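Local coordinates for phosphoacetylglucosamine mutase (Aspergillus lentulus, PDB 5OAW), which catalyses the interconversion of the 6-phosphate and 1-phosphate forms of N-acetylglucosamine, a magnesium-dependent phosphomutase reaction, at residues Val335-Ala340 and Thr359-Lys364. Numbering follows the deposited sequence.
Sequences VQTAYA and TNTGVK. With 16G (2-acetamido-2-deoxy-6-O-phosphono-alpha-D-glucopyranose), chain D.
Gln336 and Thr359 join two parallel neighbouring strands, 332-336 and 356-358, near their C-terminal ends: the N of Thr359 donates to the O of Gln336 at 2.9 Å, before both chains turn into loops. This is a beta-alpha-beta crossover of domain III, an alpha/beta/alpha unit of the phosphohexomutases, with helix 342-351 linking strand 332-336 to the outermost strand 356-358, and the loop after strand 356-358 reaches the bound sugar phosphate through Thr361 to Val363. Beside this bond the beta-branched residues pack methyl to methyl, Val335 CG1 lying 3.6 Å from Thr359 CG2 as the two side chains cross at about a right angle; Leu366 of helix 363-370 touches both. Where the strands part, water takes over the pairing, accepting from the N of Ala338 and donating to the O of Thr359, so both buried polar groups are satisfied. The hydroxyl of Thr359 turns back to its own chain and donates to the O of Asn360 at 2.8 Å.

Thr337 opens a type I turn, and threonine suits the place by serving two environments. Its chi1 of 68° tucks OG1 in over its own backbone, where it receives a weak bond from the N of Tyr339 and meets a second water, while CG2 lies against the backbone of Asn360 and Thr361. That water also reaches Thr361 OG1, weakly. The ring of Tyr339 comes edge-on to Thr361, with CE1 3.7 Å from OG1, and its hydroxyl bonds to Arg505, another pocket residue. Thr361 thus turns its hydroxyl to the turn and its methyl to the ligand. Gly362, where any CB would press on the O of Thr361 at these backbone angles, is the N-cap of helix 363-370; just after it, the N of Val363 donates to the acetamido O7 of 16G at 3.1 Å.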
loop_
_atom_site.group_PDB
_atom_site.type_symbol
_atom_site.label_atom_id
_atom_site.label_comp_id
_atom_site.label_asym_id
_atom_site.label_seq_id
_atom_site.Cartn_x
_atom_site.Cartn_y
_atom_site.Cartn_z
ATOM N N VAL A 335 12.641 3.417 -5.332
ATOM C CA VAL A 335 11.743 4.518 -5.568
ATOM C C VAL A 335 11.283 5.022 -4.190
ATOM O O VAL A 335 10.785 4.232 -3.364
ATOM C CB VAL A 335 10.579 4.048 -6.464
ATOM C CG1 VAL A 335 9.442 5.034 -6.474
ATOM C CG2 VAL A 335 11.053 3.805 -7.889
ATOM N N GLN A 336 11.490 6.327 -3.951
ATOM C CA GLN A 336 11.233 6.986 -2.663
ATOM C C GLN A 336 10.367 8.233 -2.831
ATOM O O GLN A 336 10.169 8.726 -3.939
ATOM C CB GLN A 336 12.551 7.387 -1.982
ATOM C CG GLN A 336 13.514 6.239 -1.671
ATOM C CD GLN A 336 14.759 6.686 -0.909
ATOM O OE1 GLN A 336 14.959 6.309 0.254
ATOM N NE2 GLN A 336 15.598 7.495 -1.552
ATOM N N THR A 337 9.817 8.721 -1.729
ATOM C CA THR A 337 9.260 10.062 -1.701
ATOM C C THR A 337 10.254 10.953 -0.951
ATOM O O THR A 337 11.269 10.478 -0.435
ATOM C CB THR A 337 7.880 10.131 -1.013
ATOM O OG1 THR A 337 8.024 9.863 0.387
ATOM C CG2 THR A 337 6.900 9.144 -1.635
ATOM N N ALA A 338 9.936 12.242 -0.879
ATOM C CA ALA A 338 10.748 13.230 -0.170
ATOM C C ALA A 338 10.887 12.996 1.352
ATOM O O ALA A 338 11.880 13.406 1.958
ATOM C CB ALA A 338 10.173 14.605 -0.444
ATOM N N TYR A 339 9.891 12.340 1.948
ATOM C CA TYR A 339 9.877 12.011 3.387
ATOM C C TYR A 339 10.883 10.955 3.823
ATOM O O TYR A 339 11.170 10.832 5.022
ATOM C CB TYR A 339 8.486 11.580 3.811
ATOM C CG TYR A 339 7.467 12.670 3.691
ATOM C CD1 TYR A 339 6.635 12.756 2.558
ATOM C CD2 TYR A 339 7.349 13.658 4.690
ATOM C CE1 TYR A 339 5.689 13.776 2.439
ATOM C CE2 TYR A 339 6.409 14.682 4.581
ATOM C CZ TYR A 339 5.584 14.741 3.460
ATOM O OH TYR A 339 4.649 15.745 3.351
ATOM N N ALA A 340 11.405 10.194 2.858
ATOM C CA ALA A 340 12.436 9.200 3.106
ATOM C C ALA A 340 13.628 9.880 3.755
ATOM O O ALA A 340 14.114 10.911 3.262
ATOM C CB ALA A 340 12.852 8.543 1.802
ATOM N N THR A 359 9.835 10.569 -6.176
ATOM C CA THR A 359 8.590 10.808 -6.908
ATOM C C THR A 359 7.633 11.492 -5.972
ATOM O O THR A 359 7.867 11.503 -4.767
ATOM C CB THR A 359 7.917 9.497 -7.416
ATOM O OG1 THR A 359 6.960 9.034 -6.458
ATOM C CG2 THR A 359 8.917 8.398 -7.627
ATOM N N ASN A 360 6.544 12.033 -6.529
ATOM C CA ASN A 360 5.402 12.507 -5.753
ATOM C C ASN A 360 4.936 11.494 -4.715
ATOM O O ASN A 360 5.067 10.292 -4.901
ATOM C CB ASN A 360 4.229 12.806 -6.681
ATOM C CG ASN A 360 4.233 14.223 -7.192
ATOM O OD1 ASN A 360 5.284 14.807 -7.493
ATOM N ND2 ASN A 360 3.041 14.800 -7.289
ATOM N N THR A 361 4.408 12.004 -3.615
ATOM C CA THR A 361 3.671 11.202 -2.659
ATOM C C THR A 361 2.446 10.600 -3.378
ATOM O O THR A 361 1.865 11.237 -4.281
ATOM C CB THR A 361 3.304 12.088 -1.443
ATOM O OG1 THR A 361 4.246 11.862 -0.384
ATOM C CG2 THR A 361 1.898 11.837 -0.935
ATOM N N GLY A 362 2.070 9.379 -2.992
ATOM C CA GLY A 362 0.889 8.713 -3.571
ATOM C C GLY A 362 1.306 7.437 -4.268
ATOM O O GLY A 362 2.166 7.462 -5.156
ATOM N N VAL A 363 0.699 6.320 -3.862
ATOM C CA VAL A 363 1.136 4.986 -4.302
ATOM C C VAL A 363 1.179 4.827 -5.821
ATOM O O VAL A 363 2.098 4.184 -6.344
ATOM C CB VAL A 363 0.354 3.816 -3.646
ATOM C CG1 VAL A 363 0.318 3.942 -2.121
ATOM C CG2 VAL A 363 -1.049 3.722 -4.182
ATOM N N LYS A 364 0.221 5.455 -6.508
ATOM C CA LYS A 364 0.195 5.504 -7.972
ATOM C C LYS A 364 1.513 5.959 -8.560
ATOM O O LYS A 364 2.068 5.279 -9.425
ATOM C CB LYS A 364 -0.904 6.426 -8.474
ATOM C CG LYS A 364 -1.954 5.714 -9.274
ATOM C CD LYS A 364 -3.095 5.218 -8.402
ATOM C CE LYS A 364 -4.015 4.350 -9.235
ATOM N NZ LYS A 364 -4.357 4.977 -10.547
HETATM C C1 16G D . -2.636 8.637 0.588
HETATM C C2 16G D . -1.744 7.763 -0.329
HETATM C C3 16G D . -0.349 7.540 0.254
HETATM C C4 16G D . 0.278 8.857 0.734
HETATM C C5 16G D . -0.654 9.637 1.663
HETATM C C6 16G D . -0.060 11.001 1.861
HETATM C C7 16G D . -2.665 6.010 -1.799
HETATM C C8 16G D . -3.439 4.679 -1.830
HETATM N N2 16G D . -2.426 6.481 -0.572
HETATM O O1 16G D . -3.078 7.893 1.727
HETATM O O3 16G D . 0.508 7.017 -0.760
HETATM O O4 16G D . 1.471 8.557 1.411
HETATM O O5 16G D . -1.978 9.853 1.073
HETATM O O6 16G D . -0.944 11.783 2.620
HETATM O O7 16G D . -2.265 6.557 -2.834
HETATM P P 16G D . -0.829 13.349 2.579
HETATM O O1P 16G D . -1.905 13.840 3.621
HETATM O O2P 16G D . 0.637 13.672 3.223
HETATM O O3P 16G D . -1.049 13.966 1.231
HETATM O O HOH W 1 5.377 9.265 1.421
HETATM O O HOH W 2 8.084 13.207 -2.609
#